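PDB 3LP5: putative cell surface hydrolase from Lactobacillus plantarum, which is probably a cell-surface hydrolase of the alpha/beta-hydrolase superfamily, with its substrate not yet established. Local coordinates for residues S225-R228 against Q229-A233; L114-E117 against R118-E122. One frame throughout, in Å; residues are numbered along the deposited sequence.

Contact 1: residues S225-R228 against Q229-A233; sequences SLIR and QYLLA
Ile227 O takes two backbone N-H groups at once, from Leu231 N at 2.8 Å and Leu232 N at 2.9 Å, and this is where the last turn of helix 217-231 widens. The bond to Leu231 is the ordinary helical one but is bent, 131° at the hydrogen; the one to Leu232 spans five residues, is much straighter at 164°, and marks a pi-type turn near the end of an outer helix of the alpha/beta-hydrolase fold. Just before this the i to i+4 bonds are still regular, with Gln229 N on Ser225 O and Tyr230 N on Leu226 O.

Side chains follow the same steps. Leu226 and Tyr230 lie alongside each other, and Leu226 CD2 meets the ring edge in its plane, 3.9 Å from Tyr230 CE2. Gln229 CG sits above one face of that ring, near its rim. Ile227 carries CG2 anti to its backbone N, which brings the methyl to 4.1 Å from Leu231 CB and within 4.3 Å of Leu232 CG.

Farther out, Ile227 and Leu231 rest on Leu103 of strand 99-105, while Ile227 and Leu232 both touch Leu27 of helix 17-30. Asn244 ties Ser225 OG and Gln229 OE1 to the C-terminal part of the chain, and the bent Arg228 chain reaches a salt bridge with Glu234. Ala233, with positive phi (52°), is where the chain leaves helical geometry; just before it, Leu232 CB packs 3.5 Å from Arg228 O.

Contact 2: residues L114-E117 against R118-E122; sequences LFLE and RYLKE
Phe115 lies across Tyr119 and Leu120 where helix 107-118 gives way to the short 3-10 turn 120-122. Its CG stands anti to the backbone N (chi1 166°), beside the carbonyl carbon, which sends the ring along the helix toward the residues that follow. From CB outward, the ring atoms then find different partners. CD1 comes to 3.7 Å from Tyr119 CB, with CE1 a little farther from the same carbon. CE2 lies 3.7 Å from Leu120 CB and also touches Leu120 CD1. At the tip, CZ sits 3.9 Å from Leu120 CA, and the peptide nitrogen of Leu120 stands over one face of the ring, near its rim.

The backbone of Phe115 holds the same two residues. Phe115 O accepts from Tyr119 N at 2.7 Å and from Leu120 N at 3.0 Å, the donors arriving from opposite faces of the carbonyl plane. Beyond this, a water accepts from Lys121 N and donates to Leu116 O, bridging a step that no longer closes directly. Two more pairs lie side by side: Leu114 CD1 with CD in the aliphatic part of Arg118 at 3.8 Å, and Leu116 CD2 with Leu120 CD2 at 3.9 Å.

Phe115 meets Phe88 and Asn85 of helix 74-92, and Leu114 lies between that helix and helix 150-157. Arg118 makes a cation-pi contact with Tyr158, while Leu116 and Leu120 face inward onto Ile128 of strand 127-134.

The two contacts lie on opposite faces of the central sheet and both pack on strand 127-134: Ile227 and Tyr230 of contact 1 on Met132, Leu116 of contact 2 on Leu131. Their centres are 24 Å apart and their nearest atoms about 10 Å. Each lies at the C-terminal end of a helix, where one carbonyl takes two N-H groups, with a pi-type turn in contact 1. Helix 107-118 follows what looks like the GxSxG nucleophile elbow of the probable active site, and helix 217-231 follows the region that carries the catalytic histidine in relatives. The side chain of Arg228 lies about 8 Å from one bound sodium ion and that of Tyr119 about 9 Å from another.

Contact 1: residues S225-R228 against Q229-A233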
# COMPACT_ATOMS: atom_id res chain seq x y z
N SER A 225 14.36 -0.85 -2.45
CA SER A 225 15.22 -1.49 -1.48
C SER A 225 14.39 -1.76 -0.17
O SER A 225 14.51 -2.82 0.42
CB SER A 225 16.42 -0.61 -1.16
OG SER A 225 17.25 -1.27 -0.20
N LEU A 226 13.53 -0.84 0.22
CA LEU A 226 12.77 -0.96 1.47
C LEU A 226 11.67 -1.97 1.35
O LEU A 226 11.30 -2.65 2.33
CB LEU A 226 12.19 0.40 1.89
CG LEU A 226 13.26 1.45 2.26
CD1 LEU A 226 12.58 2.80 2.34
CD2 LEU A 226 13.99 1.14 3.58
N ILE A 227 11.06 -2.02 0.17
CA ILE A 227 9.99 -2.97 -0.05
C ILE A 227 10.60 -4.35 0.10
O ILE A 227 10.08 -5.20 0.86
CB ILE A 227 9.32 -2.85 -1.44
CG1 ILE A 227 8.46 -1.59 -1.56
CG2 ILE A 227 8.55 -4.12 -1.80
CD1 ILE A 227 8.10 -1.24 -3.03
N ARG A 228 11.73 -4.55 -0.56
CA ARG A 228 12.46 -5.86 -0.40
C ARG A 228 12.84 -6.22 1.06
O ARG A 228 12.56 -7.32 1.53
CB ARG A 228 13.67 -5.88 -1.30
CG ARG A 228 13.29 -5.99 -2.75
CD ARG A 228 14.55 -5.94 -3.64
NE ARG A 228 15.45 -7.05 -3.32
CZ ARG A 228 16.76 -7.03 -3.49
NH1 ARG A 228 17.36 -5.98 -4.02
NH2 ARG A 228 17.47 -8.12 -3.20
N GLN A 229 13.46 -5.30 1.78
CA GLN A 229 13.87 -5.51 3.14
C GLN A 229 12.70 -5.70 4.14
O GLN A 229 12.78 -6.55 5.00
CB GLN A 229 14.77 -4.37 3.61
CG GLN A 229 15.15 -4.43 5.10
CD GLN A 229 16.38 -3.64 5.39
OE1 GLN A 229 17.15 -3.30 4.47
NE2 GLN A 229 16.61 -3.35 6.65
N TYR A 230 11.66 -4.88 4.04
CA TYR A 230 10.63 -4.86 5.11
C TYR A 230 9.33 -5.51 4.65
O TYR A 230 8.71 -6.18 5.43
CB TYR A 230 10.35 -3.41 5.59
CG TYR A 230 11.52 -2.83 6.37
CD1 TYR A 230 11.82 -3.26 7.68
CD2 TYR A 230 12.35 -1.87 5.80
CE1 TYR A 230 12.91 -2.73 8.37
CE2 TYR A 230 13.45 -1.35 6.47
CZ TYR A 230 13.71 -1.76 7.76
OH TYR A 230 14.78 -1.22 8.42
N LEU A 231 8.92 -5.31 3.41
CA LEU A 231 7.62 -5.91 2.99
C LEU A 231 7.81 -7.36 2.62
O LEU A 231 7.03 -8.23 3.05
CB LEU A 231 6.94 -5.16 1.82
CG LEU A 231 5.49 -5.66 1.56
CD1 LEU A 231 4.54 -5.48 2.76
CD2 LEU A 231 4.88 -5.07 0.33
N LEU A 232 8.85 -7.63 1.83
CA LEU A 232 9.15 -8.99 1.38
C LEU A 232 10.03 -9.75 2.38
O LEU A 232 10.19 -10.95 2.26
CB LEU A 232 9.83 -8.98 0.00
CG LEU A 232 8.99 -8.32 -1.10
CD1 LEU A 232 9.71 -8.32 -2.49
CD2 LEU A 232 7.62 -8.94 -1.24
N ALA A 233 10.63 -9.04 3.33
CA ALA A 233 11.54 -9.64 4.32
C ALA A 233 12.66 -10.49 3.69
O ALA A 233 13.01 -11.56 4.16
CB ALA A 233 10.75 -10.42 5.40

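Contact 2: residues L114-E117 against R118-E122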
# COMPACT_ATOMS: atom_id res chain seq x y z
N LEU A 114 -8.90 1.39 4.70
CA LEU A 114 -10.32 1.39 4.89
C LEU A 114 -10.81 -0.08 4.67
O LEU A 114 -11.61 -0.60 5.44
CB LEU A 114 -10.96 2.42 3.92
CG LEU A 114 -12.45 2.66 4.14
CD1 LEU A 114 -12.74 3.16 5.55
CD2 LEU A 114 -13.01 3.64 3.07
N PHE A 115 -10.32 -0.74 3.62
CA PHE A 115 -10.65 -2.15 3.38
C PHE A 115 -10.30 -2.99 4.63
O PHE A 115 -11.12 -3.82 5.05
CB PHE A 115 -9.88 -2.67 2.17
CG PHE A 115 -9.89 -4.17 2.04
CD1 PHE A 115 -10.96 -4.82 1.45
CD2 PHE A 115 -8.85 -4.92 2.56
CE1 PHE A 115 -11.00 -6.22 1.37
CE2 PHE A 115 -8.90 -6.33 2.52
CZ PHE A 115 -9.97 -6.95 1.92
N LEU A 116 -9.11 -2.75 5.23
CA LEU A 116 -8.69 -3.60 6.35
C LEU A 116 -9.54 -3.35 7.59
O LEU A 116 -9.84 -4.29 8.33
CB LEU A 116 -7.23 -3.44 6.69
CG LEU A 116 -6.29 -3.81 5.54
CD1 LEU A 116 -4.93 -3.31 5.95
CD2 LEU A 116 -6.27 -5.36 5.24
N GLU A 117 -9.98 -2.11 7.78
CA GLU A 117 -10.77 -1.74 8.96
C GLU A 117 -12.20 -2.28 8.86
O GLU A 117 -12.76 -2.65 9.88
CB GLU A 117 -10.92 -0.20 9.09
CG GLU A 117 -9.65 0.48 9.43
CD GLU A 117 -9.80 1.98 9.45
OE1 GLU A 117 -10.65 2.50 8.75
OE2 GLU A 117 -9.07 2.65 10.19
N ARG A 118 -12.77 -2.27 7.64
CA ARG A 118 -14.20 -2.53 7.43
C ARG A 118 -14.56 -3.84 6.72
O ARG A 118 -15.62 -4.44 7.02
CB ARG A 118 -14.84 -1.36 6.68
CG ARG A 118 -14.64 -0.03 7.42
CD ARG A 118 -15.55 1.00 6.83
NE ARG A 118 -16.87 0.91 7.49
CZ ARG A 118 -17.88 1.74 7.25
NH1 ARG A 118 -17.71 2.72 6.36
NH2 ARG A 118 -19.05 1.61 7.92
N TYR A 119 -13.71 -4.29 5.79
CA TYR A 119 -14.15 -5.32 4.85
C TYR A 119 -13.37 -6.62 4.91
O TYR A 119 -13.86 -7.67 4.49
CB TYR A 119 -14.11 -4.76 3.41
CG TYR A 119 -14.96 -3.51 3.25
CD1 TYR A 119 -16.20 -3.43 3.86
CD2 TYR A 119 -14.48 -2.40 2.49
CE1 TYR A 119 -16.97 -2.25 3.75
CE2 TYR A 119 -15.26 -1.25 2.37
CZ TYR A 119 -16.49 -1.20 2.99
OH TYR A 119 -17.29 -0.10 2.82
N LEU A 120 -12.16 -6.57 5.42
CA LEU A 120 -11.39 -7.84 5.47
C LEU A 120 -12.07 -8.92 6.37
O LEU A 120 -12.05 -10.12 6.02
CB LEU A 120 -9.92 -7.60 5.88
CG LEU A 120 -9.10 -8.87 6.13
CD1 LEU A 120 -8.87 -9.60 4.82
CD2 LEU A 120 -7.79 -8.61 6.85
N LYS A 121 -12.68 -8.51 7.49
CA LYS A 121 -13.48 -9.44 8.32
C LYS A 121 -14.54 -10.24 7.52
O LYS A 121 -15.08 -11.17 8.05
CB LYS A 121 -14.19 -8.71 9.45
CG LYS A 121 -15.30 -7.76 8.95
CD LYS A 121 -15.94 -7.07 10.14
CE LYS A 121 -16.45 -5.66 9.82
NZ LYS A 121 -17.57 -5.46 10.75
N GLU A 122 -14.84 -9.90 6.26
CA GLU A 122 -15.82 -10.67 5.48
C GLU A 122 -15.19 -11.91 4.90
O GLU A 122 -15.92 -12.78 4.46
CB GLU A 122 -16.46 -9.87 4.32
CG GLU A 122 -17.30 -8.65 4.77
CD GLU A 122 -17.78 -7.75 3.62
OE1 GLU A 122 -17.81 -8.16 2.43
OE2 GLU A 122 -18.17 -6.60 3.92
O HOH W 1 -12.22 -6.05 8.68